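Local coordinates for putative HMP/thiamine permease protein YkoE (Bacillus subtilis, PDB 5EDL), which serves as the membrane-embedded substrate-binding (S) component of an energy-coupling-factor transporter, binds thiamine and probably carries it or related hydroxymethylpyrimidine compounds across the membrane, at residues 38-43 and 133-138; 124-129 and 141-146. All blocks are in the same frame, centred on the assembly; numbering follows the deposited sequence.

How the contacts relate
The two contacts lie side by side, their centres about 6 Å apart, and their segments alternate along the chain: 38-43, 124-129, 133-138, 141-146. Contact 2 packs helix 111-132 against helix 140-170, while contact 1 uses the loop that joins these two helices and sets it against the loop after helix 4-35. They touch directly: Tyr-135 CB lies 3.5 Å from Asp-129 O, and Tyr-142 OH is probably hydrogen-bonded to Ile-38 N. Both reach the bound thiamine, contact 1 through Tyr-40, Ser-133 and Tyr-135 and contact 2 through Asp-129. The loop after helix 4-35 and the end of helix 111-132 with its following loop thus meet at the thiazolium ring and hydroxyethyl arm of the substrate.

Contact 1 (38-43 and 133-138); sequences IAYEPI and SGYAAY. With VIB (3-(4-amino-2-methyl-pyrimidin-5-ylmethyl)-5-(2-hydroxy-ethyl)-4-methyl-thiazol-3-ium), chain B.
The hydroxyl of Tyr-135 meets two polar groups of 38-43, the phenol of Tyr-40 and the carboxylate of Glu-41, whose side chains approach from the opposite direction. Tyr-135 OH donates to Glu-41 OE2 (2.9 Å), reaching it on the anti side and 32° out of the carboxylate plane. Tyr-40 OH lies 2.7 Å from Tyr-135 OH, close enough for a second hydrogen bond, though the Tyr-40 proton may turn to another acceptor; both partner oxygens sit at the edge of the Tyr-135 ring, in its plane. The bend of the Glu-41 chain at chi2 (-68°) brings OE2 to the Tyr-135 hydroxyl, while OE1 forms a salt bridge with Arg-150 on helix 140-170.

Apolar contact with the substrate comes from the Tyr-40 ring. With CG between the backbone N and carbonyl carbon (chi1 57°), the ring lies against thiamine, whose methyl CM4 sits 3.8 Å above the centre of one face, a CH-pi-like placement. At the hydroxyethyl arm, Ser-133 OG is 3.7 Å from thiamine C7. The two tyrosines and Ser-133 form part of the thiamine-binding pocket of this S component, with Glu-41 in a second shell behind Tyr-135.

Contact 2 (124-129 and 141-146); sequences ASFIYD and GYLLIM. With MPG ([(Z)-octadec-9-enyl] (2R)-2,3-bis(oxidanyl)propanoate), chain D; VIB (3-(4-amino-2-methyl-pyrimidin-5-ylmethyl)-5-(2-hydroxy-ethyl)-4-methyl-thiazol-3-ium), chain B.
Asp-129 OD2 is gripped by two groups: the hydroxyl O1 of thiamine donates a hydrogen bond to it (2.7 Å), and Arg-150, from helix 140-170, forms a salt bridge with it. The other carboxylate oxygen, OD1, is hydrogen-bonded to Ser-133 OG and lies at the edge of the Tyr-128 ring, in its plane. Bonds to both oxygens should restrict rotation of the carboxylate, and the nearby guanidinium group probably favours its charged form. Ser-125 OG, one turn earlier, also hydrogen-bonds Arg-150.

Between the segments themselves the contact is apolar and centres on Phe-126, which bridges helices whose nearest CA atoms, those of Phe-126 and Met-146, are 9.0 Å apart. Its chi1 of -149°, well short of fully extended, directs the ring at the 143-146 turn. There CZ approaches Leu-143 O at 3.4 Å and the branch methyl Leu-143 CD2 at 3.9 Å. Met-146 CB comes to the ring edge, in plane, 4.0 Å from CE1, and the two side chains cross at about a right angle. This is helix-helix packing within the transmembrane bundle of an ECF S component, spanning two successive helices joined by a short loop. The Phe-126 ring also meets Tyr-135 of that loop edge-to-face.

Other residues of 124-129 pack against the lipid-like MPG: Ala-124 CB lies 3.4 Å from MPG C8, and Ile-127 CG2 is 3.5 Å from MPG C5. Tyr-128 reaches the ester end of the same lipid chain, CD2 being 3.9 Å from MPG C1.

Contact 1 (38-43 and 133-138)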
loop_
_atom_site.group_PDB
_atom_site.type_symbol
_atom_site.label_atom_id
_atom_site.label_comp_id
_atom_site.label_asym_id
_atom_site.label_seq_id
_atom_site.Cartn_x
_atom_site.Cartn_y
_atom_site.Cartn_z
ATOM N N ILE A 38 -18.803 -7.937 -0.534
ATOM C CA ILE A 38 -18.086 -8.456 0.625
ATOM C C ILE A 38 -17.019 -9.468 0.196
ATOM O O ILE A 38 -16.002 -9.620 0.862
ATOM C CB ILE A 38 -19.047 -9.108 1.648
ATOM C CG1 ILE A 38 -18.303 -9.448 2.945
ATOM C CG2 ILE A 38 -19.736 -10.353 1.063
ATOM C CD1 ILE A 38 -19.228 -9.875 4.068
ATOM N N ALA A 39 -17.249 -10.146 -0.926
ATOM C CA ALA A 39 -16.329 -11.188 -1.381
ATOM C C ALA A 39 -14.919 -10.678 -1.728
ATOM O O ALA A 39 -13.959 -11.439 -1.621
ATOM C CB ALA A 39 -16.918 -11.924 -2.579
ATOM N N TYR A 40 -14.767 -9.420 -2.143
ATOM C CA TYR A 40 -13.404 -8.930 -2.395
ATOM C C TYR A 40 -12.798 -8.184 -1.208
ATOM O O TYR A 40 -11.644 -7.761 -1.263
ATOM C CB TYR A 40 -13.344 -8.041 -3.645
ATOM C CG TYR A 40 -14.256 -6.829 -3.645
ATOM C CD1 TYR A 40 -14.157 -5.845 -2.660
ATOM C CD2 TYR A 40 -15.172 -6.646 -4.663
ATOM C CE1 TYR A 40 -14.984 -4.730 -2.674
ATOM C CE2 TYR A 40 -16.003 -5.544 -4.688
ATOM C CZ TYR A 40 -15.907 -4.588 -3.698
ATOM O OH TYR A 40 -16.746 -3.505 -3.745
ATOM N N GLU A 41 -13.552 -8.026 -0.131
ATOM C CA GLU A 41 -13.023 -7.271 1.003
ATOM C C GLU A 41 -11.763 -7.917 1.629
ATOM O O GLU A 41 -10.827 -7.209 1.987
ATOM C CB GLU A 41 -14.113 -7.064 2.057
ATOM C CG GLU A 41 -15.249 -6.139 1.586
ATOM C CD GLU A 41 -14.812 -4.679 1.394
ATOM O OE1 GLU A 41 -13.628 -4.352 1.642
ATOM O OE2 GLU A 41 -15.662 -3.848 1.014
ATOM N N PRO A 42 -11.725 -9.253 1.746
ATOM C CA PRO A 42 -10.534 -9.893 2.323
ATOM C C PRO A 42 -9.225 -9.600 1.580
ATOM O O PRO A 42 -8.164 -9.600 2.215
ATOM C CB PRO A 42 -10.876 -11.388 2.239
ATOM C CG PRO A 42 -12.357 -11.414 2.395
ATOM C CD PRO A 42 -12.815 -10.225 1.556
ATOM N N ILE A 43 -9.287 -9.363 0.270
ATOM C CA ILE A 43 -8.067 -9.120 -0.497
ATOM C C ILE A 43 -7.812 -7.628 -0.702
ATOM O O ILE A 43 -6.834 -7.259 -1.350
ATOM C CB ILE A 43 -8.097 -9.798 -1.894
ATOM C CG1 ILE A 43 -9.148 -9.137 -2.802
ATOM C CG2 ILE A 43 -8.279 -11.318 -1.764
ATOM C CD1 ILE A 43 -9.205 -9.678 -4.217
ATOM N N SER A 133 -19.449 3.956 -5.338
ATOM C CA SER A 133 -19.511 2.534 -5.672
ATOM C C SER A 133 -20.787 1.831 -5.211
ATOM O O SER A 133 -20.837 0.601 -5.163
ATOM C CB SER A 133 -18.297 1.813 -5.082
ATOM O OG SER A 133 -17.126 2.588 -5.261
ATOM N N GLY A 134 -21.808 2.616 -4.881
ATOM C CA GLY A 134 -23.101 2.075 -4.499
ATOM C C GLY A 134 -23.173 1.529 -3.082
ATOM O O GLY A 134 -24.154 0.876 -2.728
ATOM N N TYR A 135 -22.154 1.801 -2.262
ATOM C CA TYR A 135 -22.142 1.305 -0.887
ATOM C C TYR A 135 -23.224 1.949 -0.035
ATOM O O TYR A 135 -23.647 1.388 0.963
ATOM C CB TYR A 135 -20.768 1.534 -0.236
ATOM C CG TYR A 135 -19.800 0.408 -0.484
ATOM C CD1 TYR A 135 -19.772 -0.251 -1.714
ATOM C CD2 TYR A 135 -18.914 -0.001 0.504
ATOM C CE1 TYR A 135 -18.885 -1.287 -1.949
ATOM C CE2 TYR A 135 -18.016 -1.036 0.279
ATOM C CZ TYR A 135 -18.006 -1.675 -0.946
ATOM O OH TYR A 135 -17.119 -2.710 -1.162
ATOM N N ALA A 136 -23.677 3.129 -0.436
ATOM C CA ALA A 136 -24.666 3.852 0.344
ATOM C C ALA A 136 -26.025 3.136 0.339
ATOM O O ALA A 136 -26.895 3.444 1.148
ATOM C CB ALA A 136 -24.806 5.274 -0.178
ATOM N N ALA A 137 -26.187 2.173 -0.564
ATOM C CA ALA A 137 -27.412 1.389 -0.662
ATOM C C ALA A 137 -27.488 0.248 0.359
ATOM O O ALA A 137 -28.550 -0.362 0.526
ATOM C CB ALA A 137 -27.557 0.821 -2.083
ATOM N N TYR A 138 -26.373 -0.031 1.041
ATOM C CA TYR A 138 -26.264 -1.214 1.903
ATOM C C TYR A 138 -26.656 -0.926 3.355
ATOM O O TYR A 138 -26.685 0.228 3.791
ATOM C CB TYR A 138 -24.837 -1.778 1.845
ATOM C CG TYR A 138 -24.403 -2.163 0.448
ATOM C CD1 TYR A 138 -25.298 -2.768 -0.433
ATOM C CD2 TYR A 138 -23.113 -1.897 -0.002
ATOM C CE1 TYR A 138 -24.915 -3.113 -1.722
ATOM C CE2 TYR A 138 -22.721 -2.236 -1.291
ATOM C CZ TYR A 138 -23.624 -2.844 -2.147
ATOM O OH TYR A 138 -23.257 -3.193 -3.430
HETATM C CM2 VIB B . -5.296 1.052 -7.320
HETATM N N4A VIB B . -9.170 -0.278 -4.641
HETATM C CM4 VIB B . -12.540 -3.610 -5.588
HETATM O O1 VIB B . -14.522 -0.964 -3.587
HETATM C C7 VIB B . -15.266 -0.530 -4.708
HETATM C C6 VIB B . -15.014 -1.494 -5.841
HETATM C C2 VIB B . -11.545 -0.252 -7.292
HETATM S S1 VIB B . -13.059 0.030 -7.007
HETATM C C5 VIB B . -13.595 -1.254 -6.325
HETATM C C4 VIB B . -12.513 -2.199 -6.188
HETATM N N3 VIB B . -11.219 -1.564 -6.808
HETATM C C7A VIB B . -9.959 -2.299 -6.854
HETATM C C4A VIB B . -8.381 -0.413 -5.846
HETATM N N3A VIB B . -7.282 0.323 -6.027
HETATM C C2A VIB B . -6.554 0.179 -7.167
HETATM N N1A VIB B . -6.937 -0.730 -8.120
HETATM C C6A VIB B . -8.050 -1.489 -7.952
HETATM C C5A VIB B . -8.769 -1.324 -6.795
#

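Contact 2 (124-129 and 141-146)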
loop_
_atom_site.group_PDB
_atom_site.type_symbol
_atom_site.label_atom_id
_atom_site.label_comp_id
_atom_site.label_asym_id
_atom_site.label_seq_id
_atom_site.Cartn_x
_atom_site.Cartn_y
_atom_site.Cartn_z
ATOM N N ALA A 124 -10.205 5.564 3.823
ATOM C CA ALA A 124 -10.362 6.518 2.725
ATOM C C ALA A 124 -11.103 5.896 1.528
ATOM O O ALA A 124 -11.964 6.534 0.921
ATOM C CB ALA A 124 -9.006 7.047 2.283
ATOM N N SER A 125 -10.750 4.659 1.187
ATOM C CA SER A 125 -11.393 3.993 0.072
ATOM C C SER A 125 -12.836 3.677 0.438
ATOM O O SER A 125 -13.689 3.670 -0.426
ATOM C CB SER A 125 -10.644 2.715 -0.343
ATOM O OG SER A 125 -10.578 1.781 0.717
ATOM N N PHE A 126 -13.115 3.426 1.714
ATOM C CA PHE A 126 -14.497 3.128 2.106
ATOM C C PHE A 126 -15.365 4.387 1.939
ATOM O O PHE A 126 -16.492 4.324 1.453
ATOM C CB PHE A 126 -14.560 2.592 3.540
ATOM C CG PHE A 126 -15.677 1.616 3.767
ATOM C CD1 PHE A 126 -15.501 0.264 3.501
ATOM C CD2 PHE A 126 -16.911 2.047 4.223
ATOM C CE1 PHE A 126 -16.524 -0.637 3.705
ATOM C CE2 PHE A 126 -17.950 1.142 4.424
ATOM C CZ PHE A 126 -17.754 -0.200 4.169
ATOM N N ILE A 127 -14.812 5.536 2.311
ATOM C CA ILE A 127 -15.492 6.803 2.078
ATOM C C ILE A 127 -15.787 6.984 0.592
ATOM O O ILE A 127 -16.924 7.302 0.214
ATOM C CB ILE A 127 -14.654 7.990 2.573
ATOM C CG1 ILE A 127 -14.536 7.943 4.101
ATOM C CG2 ILE A 127 -15.263 9.299 2.074
ATOM C CD1 ILE A 127 -13.613 9.005 4.681
ATOM N N TYR A 128 -14.765 6.764 -0.239
ATOM C CA TYR A 128 -14.910 6.843 -1.687
ATOM C C TYR A 128 -16.072 5.963 -2.179
ATOM O O TYR A 128 -16.908 6.405 -2.970
ATOM C CB TYR A 128 -13.606 6.427 -2.383
ATOM C CG TYR A 128 -13.721 6.267 -3.887
ATOM C CD1 TYR A 128 -14.104 5.054 -4.451
ATOM C CD2 TYR A 128 -13.449 7.322 -4.739
ATOM C CE1 TYR A 128 -14.215 4.899 -5.834
ATOM C CE2 TYR A 128 -13.548 7.178 -6.124
ATOM C CZ TYR A 128 -13.934 5.961 -6.663
ATOM O OH TYR A 128 -14.042 5.811 -8.031
ATOM N N ASP A 129 -16.121 4.725 -1.694
ATOM C CA ASP A 129 -17.143 3.783 -2.141
ATOM C C ASP A 129 -18.567 4.192 -1.760
ATOM O O ASP A 129 -19.517 3.914 -2.495
ATOM C CB ASP A 129 -16.842 2.389 -1.589
ATOM C CG ASP A 129 -15.656 1.735 -2.283
ATOM O OD1 ASP A 129 -15.338 2.112 -3.440
ATOM O OD2 ASP A 129 -15.057 0.835 -1.670
ATOM N N GLY A 141 -25.297 -3.192 9.095
ATOM C CA GLY A 141 -24.628 -4.448 9.395
ATOM C C GLY A 141 -23.655 -4.908 8.307
ATOM O O GLY A 141 -22.522 -5.286 8.580
ATOM N N TYR A 142 -24.115 -4.882 7.066
ATOM C CA TYR A 142 -23.289 -5.268 5.935
ATOM C C TYR A 142 -22.091 -4.338 5.782
ATOM O O TYR A 142 -20.972 -4.788 5.536
ATOM C CB TYR A 142 -24.116 -5.249 4.654
ATOM C CG TYR A 142 -23.498 -5.933 3.458
ATOM C CD1 TYR A 142 -23.240 -7.305 3.464
ATOM C CD2 TYR A 142 -23.238 -5.223 2.289
ATOM C CE1 TYR A 142 -22.710 -7.942 2.346
ATOM C CE2 TYR A 142 -22.720 -5.847 1.174
ATOM C CZ TYR A 142 -22.455 -7.206 1.208
ATOM O OH TYR A 142 -21.929 -7.818 0.095
ATOM N N LEU A 143 -22.351 -3.040 5.896
ATOM C CA LEU A 143 -21.293 -2.043 5.759
ATOM C C LEU A 143 -20.265 -2.188 6.874
ATOM O O LEU A 143 -19.061 -2.111 6.631
ATOM C CB LEU A 143 -21.871 -0.632 5.756
ATOM C CG LEU A 143 -22.575 -0.259 4.444
ATOM C CD1 LEU A 143 -23.323 1.061 4.575
ATOM C CD2 LEU A 143 -21.537 -0.204 3.320
ATOM N N LEU A 144 -20.752 -2.397 8.091
ATOM C CA LEU A 144 -19.885 -2.549 9.246
ATOM C C LEU A 144 -18.987 -3.769 9.081
ATOM O O LEU A 144 -17.785 -3.708 9.348
ATOM C CB LEU A 144 -20.716 -2.658 10.533
ATOM C CG LEU A 144 -21.341 -1.338 11.009
ATOM C CD1 LEU A 144 -22.304 -1.539 12.191
ATOM C CD2 LEU A 144 -20.250 -0.336 11.365
ATOM N N ILE A 145 -19.565 -4.877 8.635
ATOM C CA ILE A 145 -18.784 -6.085 8.424
ATOM C C ILE A 145 -17.724 -5.868 7.333
ATOM O O ILE A 145 -16.569 -6.275 7.486
ATOM C CB ILE A 145 -19.686 -7.278 8.065
ATOM C CG1 ILE A 145 -20.539 -7.666 9.277
ATOM C CG2 ILE A 145 -18.843 -8.459 7.639
ATOM C CD1 ILE A 145 -21.665 -8.635 8.965
ATOM N N MET A 146 -18.101 -5.196 6.250
ATOM C CA MET A 146 -17.158 -4.963 5.155
ATOM C C MET A 146 -16.011 -4.033 5.582
ATOM O O MET A 146 -14.862 -4.278 5.235
ATOM C CB MET A 146 -17.866 -4.393 3.923
ATOM C CG MET A 146 -18.717 -5.443 3.163
ATOM S SD MET A 146 -19.158 -4.951 1.465
ATOM C CE MET A 146 -20.219 -3.558 1.829
HETATM C C2 MPG D . -14.296 11.639 -2.930
HETATM C C3 MPG D . -13.969 10.804 -1.707
HETATM C C4 MPG D . -13.149 11.632 -0.741
HETATM C C5 MPG D . -12.578 10.789 0.382
HETATM C C6 MPG D . -11.599 11.645 1.160
HETATM C C7 MPG D . -11.205 10.981 2.467
HETATM C C8 MPG D . -9.814 10.383 2.371
HETATM C C9 MPG D . -8.779 11.290 3.004
HETATM C C10 MPG D . -8.229 10.972 4.197
HETATM C C11 MPG D . -8.633 9.703 4.924
HETATM C C12 MPG D . -8.697 9.952 6.417
HETATM C C13 MPG D . -8.263 8.710 7.163
HETATM O O1 MPG D . -14.666 11.117 -5.242
HETATM C C1 MPG D . -15.076 10.812 -3.925
HETATM C CXD MPG D . -15.510 10.965 -7.641
HETATM O O2 MPG D . -14.635 11.924 -8.185
HETATM C C21 MPG D . -16.833 11.029 -8.377
HETATM O O3 MPG D . -16.698 10.452 -9.658
HETATM O O4 MPG D . -16.832 11.545 -5.764
HETATM C CX3 MPG D . -15.727 11.235 -6.163
HETATM C CM2 VIB B . -5.296 1.052 -7.320
HETATM N N4A VIB B . -9.170 -0.278 -4.641
HETATM C CM4 VIB B . -12.540 -3.610 -5.588
HETATM O O1 VIB B . -14.522 -0.964 -3.587
HETATM C C7 VIB B . -15.266 -0.530 -4.708
HETATM C C6 VIB B . -15.014 -1.494 -5.841
HETATM C C2 VIB B . -11.545 -0.252 -7.292
HETATM S S1 VIB B . -13.059 0.030 -7.007
HETATM C C5 VIB B . -13.595 -1.254 -6.325
HETATM C C4 VIB B . -12.513 -2.199 -6.188
HETATM N N3 VIB B . -11.219 -1.564 -6.808
HETATM C C7A VIB B . -9.959 -2.299 -6.854
HETATM C C4A VIB B . -8.381 -0.413 -5.846
HETATM N N3A VIB B . -7.282 0.323 -6.027
HETATM C C2A VIB B . -6.554 0.179 -7.167
HETATM N N1A VIB B . -6.937 -0.730 -8.120
HETATM C C6A VIB B . -8.050 -1.489 -7.952
HETATM C C5A VIB B . -8.769 -1.324 -6.795
#